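Local coordinates for 2,3-dimethylmalate lyase (Aspergillus niger, PDB 3FA4), which belongs to the phosphoenolpyruvate phosphomutase family of TIM-barrel enzymes and carries a magnesium ion beside its parallel beta sheet, at residues Gly24-Leu29 with Ala241-Ala246; Leu42-Ala47 with Val83-Asp88. All coordinates share one frame; numbering follows the deposited sequence.

Contact 1: residues Gly24-Leu29 with Ala241-Ala246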
ATOM      1  N   GLY B  24      16.419  16.525  -9.391  1.00 36.13           N
ATOM      2  CA  GLY B  24      15.980  15.517  -8.432  1.00 35.85           C
ATOM      3  C   GLY B  24      14.725  15.984  -7.705  1.00 37.38           C
ATOM      4  O   GLY B  24      14.703  17.062  -7.058  1.00 38.57           O
ATOM      5  N   VAL B  25      13.672  15.184  -7.824  1.00 36.85           N
ATOM      6  CA  VAL B  25      12.403  15.362  -7.116  1.00 36.02           C
ATOM      7  C   VAL B  25      12.082  14.117  -6.243  1.00 36.20           C
ATOM      8  O   VAL B  25      12.713  13.076  -6.381  1.00 36.92           O
ATOM      9  CB  VAL B  25      11.244  15.720  -8.049  1.00 35.32           C
ATOM     10  CG1 VAL B  25      11.574  16.938  -8.844  1.00 33.96           C
ATOM     11  CG2 VAL B  25      10.722  14.489  -8.852  1.00 34.70           C
ATOM     12  N   TYR B  26      11.172  14.261  -5.293  1.00 36.72           N
ATOM     13  CA  TYR B  26      11.009  13.236  -4.229  1.00 36.68           C
ATOM     14  C   TYR B  26       9.551  13.008  -3.778  1.00 36.97           C
ATOM     15  O   TYR B  26       9.288  12.182  -2.916  1.00 35.49           O
ATOM     16  CB  TYR B  26      11.905  13.545  -3.030  1.00 35.88           C
ATOM     17  CG  TYR B  26      11.567  14.829  -2.324  1.00 37.50           C
ATOM     18  CD1 TYR B  26      12.135  16.042  -2.695  1.00 34.23           C
ATOM     19  CD2 TYR B  26      10.669  14.832  -1.294  1.00 34.85           C
ATOM     20  CE1 TYR B  26      11.755  17.237  -2.042  1.00 32.87           C
ATOM     21  CE2 TYR B  26      10.299  15.984  -0.684  1.00 39.43           C
ATOM     22  CZ  TYR B  26      10.864  17.187  -1.057  1.00 35.22           C
ATOM     23  OH  TYR B  26      10.461  18.272  -0.361  1.00 37.86           O
ATOM     24  N   ASP B  27       8.624  13.744  -4.405  1.00 36.41           N
ATOM     25  CA  ASP B  27       7.222  13.772  -4.023  1.00 37.34           C
ATOM     26  C   ASP B  27       6.354  14.521  -5.059  1.00 37.42           C
ATOM     27  O   ASP B  27       6.855  15.049  -6.075  1.00 37.62           O
ATOM     28  CB  ASP B  27       7.040  14.287  -2.568  1.00 36.37           C
ATOM     29  CG  ASP B  27       7.060  15.813  -2.426  1.00 38.04           C
ATOM     30  OD1 ASP B  27       7.673  16.566  -3.245  1.00 38.21           O
ATOM     31  OD2 ASP B  27       6.483  16.284  -1.410  1.00 36.10           O
ATOM     32  N   GLY B  28       5.054  14.569  -4.810  1.00 37.71           N
ATOM     33  CA  GLY B  28       4.148  15.214  -5.741  1.00 37.01           C
ATOM     34  C   GLY B  28       4.463  16.657  -5.968  1.00 36.90           C
ATOM     35  O   GLY B  28       4.484  17.089  -7.100  1.00 38.24           O
ATOM     36  N   LEU B  29       4.718  17.381  -4.886  1.00 35.75           N
ATOM     37  CA  LEU B  29       4.985  18.811  -4.815  1.00 36.19           C
ATOM     38  C   LEU B  29       6.228  19.300  -5.521  1.00 35.84           C
ATOM     39  O   LEU B  29       6.177  20.292  -6.238  1.00 36.04           O
ATOM     40  CB  LEU B  29       5.152  19.209  -3.323  1.00 37.04           C
ATOM     41  CG  LEU B  29       3.972  19.858  -2.638  1.00 39.44           C
ATOM     42  CD1 LEU B  29       4.376  20.295  -1.294  1.00 42.25           C
ATOM     43  CD2 LEU B  29       3.541  21.053  -3.483  1.00 39.35           C
ATOM     44  N   ALA B 241      18.255  19.153  -5.931  1.00 36.51           N
ATOM     45  CA  ALA B 241      17.795  20.450  -6.440  1.00 36.76           C
ATOM     46  C   ALA B 241      16.598  20.998  -5.663  1.00 37.41           C
ATOM     47  O   ALA B 241      16.471  22.189  -5.492  1.00 38.60           O
ATOM     48  CB  ALA B 241      17.464  20.351  -7.956  1.00 37.87           C
ATOM     49  N   ALA B 242      15.765  20.102  -5.126  1.00 38.23           N
ATOM     50  CA  ALA B 242      14.520  20.425  -4.444  1.00 36.00           C
ATOM     51  C   ALA B 242      14.658  20.239  -2.948  1.00 35.81           C
ATOM     52  O   ALA B 242      14.158  21.051  -2.154  1.00 35.28           O
ATOM     53  CB  ALA B 242      13.385  19.519  -5.005  1.00 35.13           C
ATOM     54  N   LEU B 243      15.384  19.206  -2.546  1.00 36.34           N
ATOM     55  CA  LEU B 243      15.534  18.862  -1.109  1.00 35.64           C
ATOM     56  C   LEU B 243      16.271  19.925  -0.330  1.00 36.21           C
ATOM     57  O   LEU B 243      15.824  20.338   0.753  1.00 38.28           O
ATOM     58  CB  LEU B 243      16.261  17.541  -0.906  1.00 34.51           C
ATOM     59  CG  LEU B 243      15.510  16.248  -1.082  1.00 35.02           C
ATOM     60  CD1 LEU B 243      16.421  15.088  -1.445  1.00 34.48           C
ATOM     61  CD2 LEU B 243      14.800  15.917   0.162  1.00 31.02           C
ATOM     62  N   GLY B 244      17.415  20.353  -0.833  1.00 35.99           N
ATOM     63  CA  GLY B 244      18.221  21.316  -0.108  1.00 35.65           C
ATOM     64  C   GLY B 244      17.427  22.563   0.187  1.00 35.21           C
ATOM     65  O   GLY B 244      17.210  22.857   1.348  1.00 35.87           O
ATOM     66  N   PRO B 245      17.004  23.317  -0.858  1.00 34.76           N
ATOM     67  CA  PRO B 245      16.062  24.419  -0.725  1.00 33.69           C
ATOM     68  C   PRO B 245      14.869  24.139   0.178  1.00 34.82           C
ATOM     69  O   PRO B 245      14.593  24.951   1.041  1.00 36.54           O
ATOM     70  CB  PRO B 245      15.615  24.613  -2.163  1.00 34.98           C
ATOM     71  CG  PRO B 245      16.919  24.426  -2.943  1.00 33.23           C
ATOM     72  CD  PRO B 245      17.432  23.162  -2.267  1.00 34.67           C
ATOM     73  N   ALA B 246      14.165  23.004   0.032  1.00 34.84           N
ATOM     74  CA  ALA B 246      12.972  22.767   0.841  1.00 34.50           C
ATOM     75  C   ALA B 246      13.278  22.665   2.294  1.00 34.58           C
ATOM     76  O   ALA B 246      12.507  23.197   3.050  1.00 35.99           O
ATOM     77  CB  ALA B 246      12.158  21.572   0.400  1.00 34.68           C
TER
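Gly24, near the end of strand 20-25, lies with its CA 5.6 Å from the CA of Ala241, and from there the chain turns through Tyr26 and Asp27 into helix 28-37 while 241-246 runs into helix 243-260. At this near point small residues suit both backbones: Gly24 offers only main chain, and the Ala242 CB rests 3.5 Å from Gly24 O. Beyond it Tyr26 contributes the largest share of the buried surface. Its CB bond points at 241-246, and chi1 of 64° tucks CG over the backbone, flanked by N and C, leaving one ring face to Leu243. Leu243 lays CD2 over this face, 4.0 Å from the Tyr26 ring centroid and 16° off the normal, a CH-pi contact displaced toward the rim, with Leu243 CG 3.7 Å from Tyr26 CD1. Ala242 CB comes at the ring edge, near its plane, and the hydroxyl reaches the next turn of the helix, where Tyr26 OH is 3.8 Å from Ala246 CB. Asp27 OD1 lies over the opposite ring face, toward its rim. Asp27 also N-caps helix 28-37, and its OD2 bonds to Ser52 of the second subunit, whose Met254 packs on Ala242. Everything meeting across the two segments is buried and none of it hydrogen-bonded, which implies that the helix start is held against the strand end mainly by close apolar packing, the polarisable tyrosine face receiving the leucine methyl.

Contact 2: residues Leu42-Ala47 with Val83-Asp88. With MG (magnesium ion), chain N.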
ATOM      1  N   LEU B  42      12.619  14.315 -15.118  1.00 35.87           N
ATOM      2  CA  LEU B  42      12.765  14.412 -13.695  1.00 34.40           C
ATOM      3  C   LEU B  42      13.548  13.186 -13.206  1.00 35.39           C
ATOM      4  O   LEU B  42      13.670  12.178 -13.907  1.00 35.67           O
ATOM      5  CB  LEU B  42      11.415  14.467 -13.019  1.00 34.31           C
ATOM      6  CG  LEU B  42      10.325  15.430 -13.435  1.00 34.67           C
ATOM      7  CD1 LEU B  42       8.997  14.923 -12.933  1.00 30.72           C
ATOM      8  CD2 LEU B  42      10.645  16.920 -12.992  1.00 34.40           C
ATOM      9  N   TYR B  43      14.098  13.295 -12.002  1.00 34.30           N
ATOM     10  CA  TYR B  43      14.819  12.211 -11.422  1.00 33.77           C
ATOM     11  C   TYR B  43      14.197  11.975 -10.072  1.00 33.43           C
ATOM     12  O   TYR B  43      14.249  12.877  -9.267  1.00 33.41           O
ATOM     13  CB  TYR B  43      16.342  12.555 -11.282  1.00 33.08           C
ATOM     14  CG  TYR B  43      17.085  11.565 -10.475  1.00 30.03           C
ATOM     15  CD1 TYR B  43      17.264  10.242 -10.915  1.00 27.21           C
ATOM     16  CD2 TYR B  43      17.523  11.903  -9.222  1.00 32.71           C
ATOM     17  CE1 TYR B  43      17.912   9.287 -10.130  1.00 30.18           C
ATOM     18  CE2 TYR B  43      18.156  10.940  -8.397  1.00 30.67           C
ATOM     19  CZ  TYR B  43      18.333   9.665  -8.846  1.00 30.57           C
ATOM     20  OH  TYR B  43      18.982   8.809  -8.010  1.00 33.56           O
ATOM     21  N   MET B  44      13.673  10.768  -9.809  1.00 32.88           N
ATOM     22  CA  MET B  44      13.210  10.426  -8.455  1.00 33.99           C
ATOM     23  C   MET B  44      14.314   9.962  -7.621  1.00 35.32           C
ATOM     24  O   MET B  44      14.821   8.847  -7.820  1.00 37.61           O
ATOM     25  CB  MET B  44      12.157   9.330  -8.480  1.00 33.04           C
ATOM     26  CG  MET B  44      11.525   9.122  -7.157  1.00 33.94           C
ATOM     27  SD  MET B  44      10.480   7.686  -7.061  1.00 35.61           S
ATOM     28  CE  MET B  44      11.705   6.412  -6.572  1.00 34.89           C
ATOM     29  N   THR B  45      14.688  10.762  -6.636  1.00 36.09           N
ATOM     30  CA  THR B  45      15.771  10.390  -5.741  1.00 37.18           C
ATOM     31  C   THR B  45      15.294   9.419  -4.646  1.00 37.47           C
ATOM     32  O   THR B  45      14.213   9.608  -4.052  1.00 38.12           O
ATOM     33  CB  THR B  45      16.375  11.670  -5.099  1.00 37.54           C
ATOM     34  OG1 THR B  45      17.132  11.344  -3.931  1.00 37.30           O
ATOM     35  CG2 THR B  45      15.274  12.655  -4.650  1.00 39.51           C
ATOM     36  N   GLY B  46      16.096   8.401  -4.333  1.00 36.57           N
ATOM     37  CA  GLY B  46      15.705   7.456  -3.326  1.00 35.23           C
ATOM     38  C   GLY B  46      16.014   8.055  -1.964  1.00 35.14           C
ATOM     39  O   GLY B  46      15.353   7.734  -1.024  1.00 34.45           O
ATOM     40  N   ALA B  47      17.000   8.964  -1.871  1.00 35.30           N
ATOM     41  CA  ALA B  47      17.323   9.567  -0.577  1.00 35.07           C
ATOM     42  C   ALA B  47      16.177  10.449  -0.130  1.00 35.64           C
ATOM     43  O   ALA B  47      15.803  10.424   1.024  1.00 36.01           O
ATOM     44  CB  ALA B  47      18.642  10.344  -0.616  1.00 32.43           C
ATOM     45  N   VAL B  83      10.693  10.156 -16.471  1.00 33.33           N
ATOM     46  CA  VAL B  83      11.160  10.051 -15.102  1.00 33.46           C
ATOM     47  C   VAL B  83      12.223   8.974 -14.948  1.00 33.48           C
ATOM     48  O   VAL B  83      12.020   7.835 -15.296  1.00 33.61           O
ATOM     49  CB  VAL B  83       9.998   9.797 -14.130  1.00 34.40           C
ATOM     50  CG1 VAL B  83      10.449   9.636 -12.676  1.00 30.91           C
ATOM     51  CG2 VAL B  83       8.938  10.847 -14.274  1.00 34.69           C
ATOM     52  N   ILE B  84      13.362   9.372 -14.429  1.00 33.48           N
ATOM     53  CA  ILE B  84      14.476   8.430 -14.089  1.00 32.60           C
ATOM     54  C   ILE B  84      14.357   8.174 -12.625  1.00 33.86           C
ATOM     55  O   ILE B  84      14.412   9.107 -11.910  1.00 34.91           O
ATOM     56  CB  ILE B  84      15.882   9.046 -14.385  1.00 32.44           C
ATOM     57  CG1 ILE B  84      15.912   9.500 -15.856  1.00 31.10           C
ATOM     58  CG2 ILE B  84      16.997   8.021 -14.083  1.00 29.82           C
ATOM     59  CD1 ILE B  84      16.972  10.438 -16.198  1.00 30.66           C
ATOM     60  N   ALA B  85      14.170   6.920 -12.193  1.00 34.63           N
ATOM     61  CA  ALA B  85      13.920   6.574 -10.816  1.00 34.28           C
ATOM     62  C   ALA B  85      15.038   5.767 -10.131  1.00 35.47           C
ATOM     63  O   ALA B  85      15.558   4.810 -10.659  1.00 35.52           O
ATOM     64  CB  ALA B  85      12.652   5.803 -10.737  1.00 34.30           C
ATOM     65  N   ASP B  86      15.380   6.103  -8.894  1.00 36.91           N
ATOM     66  CA  ASP B  86      16.302   5.226  -8.141  1.00 36.22           C
ATOM     67  C   ASP B  86      15.615   3.827  -8.045  1.00 36.39           C
ATOM     68  O   ASP B  86      14.362   3.797  -8.052  1.00 36.31           O
ATOM     69  CB  ASP B  86      16.629   5.880  -6.809  1.00 35.38           C
ATOM     70  CG  ASP B  86      17.518   5.044  -5.962  1.00 39.79           C
ATOM     71  OD1 ASP B  86      18.242   4.139  -6.482  1.00 41.99           O
ATOM     72  OD2 ASP B  86      17.484   5.245  -4.726  1.00 40.92           O
ATOM     73  N   ALA B  87      16.367   2.696  -8.087  1.00 35.64           N
ATOM     74  CA  ALA B  87      15.796   1.352  -7.838  1.00 35.71           C
ATOM     75  C   ALA B  87      16.762   0.552  -6.969  1.00 36.72           C
ATOM     76  O   ALA B  87      16.689  -0.684  -6.926  1.00 36.30           O
ATOM     77  CB  ALA B  87      15.502   0.548  -9.141  1.00 35.10           C
ATOM     78  N   ASP B  88      17.689   1.261  -6.304  1.00 36.84           N
ATOM     79  CA  ASP B  88      18.634   0.649  -5.396  1.00 35.92           C
ATOM     80  C   ASP B  88      19.302  -0.593  -6.001  1.00 35.86           C
ATOM     81  O   ASP B  88      19.943  -0.480  -7.033  1.00 36.59           O
ATOM     82  CB  ASP B  88      17.961   0.368  -4.071  1.00 35.70           C
ATOM     83  CG  ASP B  88      17.375   1.637  -3.454  1.00 38.85           C
ATOM     84  OD1 ASP B  88      18.040   2.699  -3.478  1.00 41.10           O
ATOM     85  OD2 ASP B  88      16.216   1.602  -2.988  1.00 43.61           O
TER
HETATM   86 MG    MG N 401      19.140   4.417  -3.434  1.00 35.78          MG
HETATM   87  O   HOH W   1      20.442   4.086  -4.908  1.00 28.18           O
HETATM   88  O   HOH W   2      17.830   5.042  -2.023  1.00 28.33           O
HETATM   89  O   HOH W   3      19.992   6.502  -3.292  1.00 37.16           O
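Tyr43 crosses Ile84 at about a right angle, its CD1 3.9 Å from Ile84 CG2, while Ile84 CB meets the ring edge in plane. Tyr43 CD1 comes 3.2 Å from Ile84 O, oblique to the ring. Chi1 of 170° swings CG away from the backbone N, and the ring runs along strand 83-86 until Tyr43 OH comes 3.9 Å from Asp86 CB; the hydroxyl bonds to His113 on strand 111-114. On the other face, Leu42, Val83, Met44 and Ala85 are apolar, and Met44 reaches helix 64-75. Strands 42-44 and 83-86 are parallel neighbours in the TIM-barrel sheet: Ile84 N gives a nearly straight bond (178°) to Leu42 O, Met44 N bonds to Ile84 O, and Asp86 N to Met44 O. At the strands' C-terminal ends, where TIM barrels place their active sites, Asp86 binds the magnesium ion through OD2 at 2.3 Å. Its OD1 accepts from Asp88 N in an Asx turn, from above the carboxylate plane, and from a metal-bound water; with the OD2–magnesium bond, these hold the carboxylate's rotation. Asp88 OD1 (2.0 Å) and three waters are the other ligands. Gly46 CA lies 3.2 Å from Asp86 OD2, where a CB would point at the carboxylate and hit OD2.

Both contacts are buried, but the centre of contact 2 lies about 3 Å from the centre of the chain and that of contact 1 about 12 Å, where the second subunit packs against it. They share one sheet: strand 20-25 of contact 1 neighbours strand 42-44 of contact 2, with Val25 probably hydrogen-bonded to Tyr43 and Thr45, and Tyr26 CB packed on Thr45 CG2. Along the chain, contact 2 is nested within the loop closed by contact 1. Their chemistry differs with place: 24-29 and 241-246 join a strand end to a helix start through apolar groups, whereas 42-47 and 83-88 pair strands through backbone bonds and end in a charged metal site.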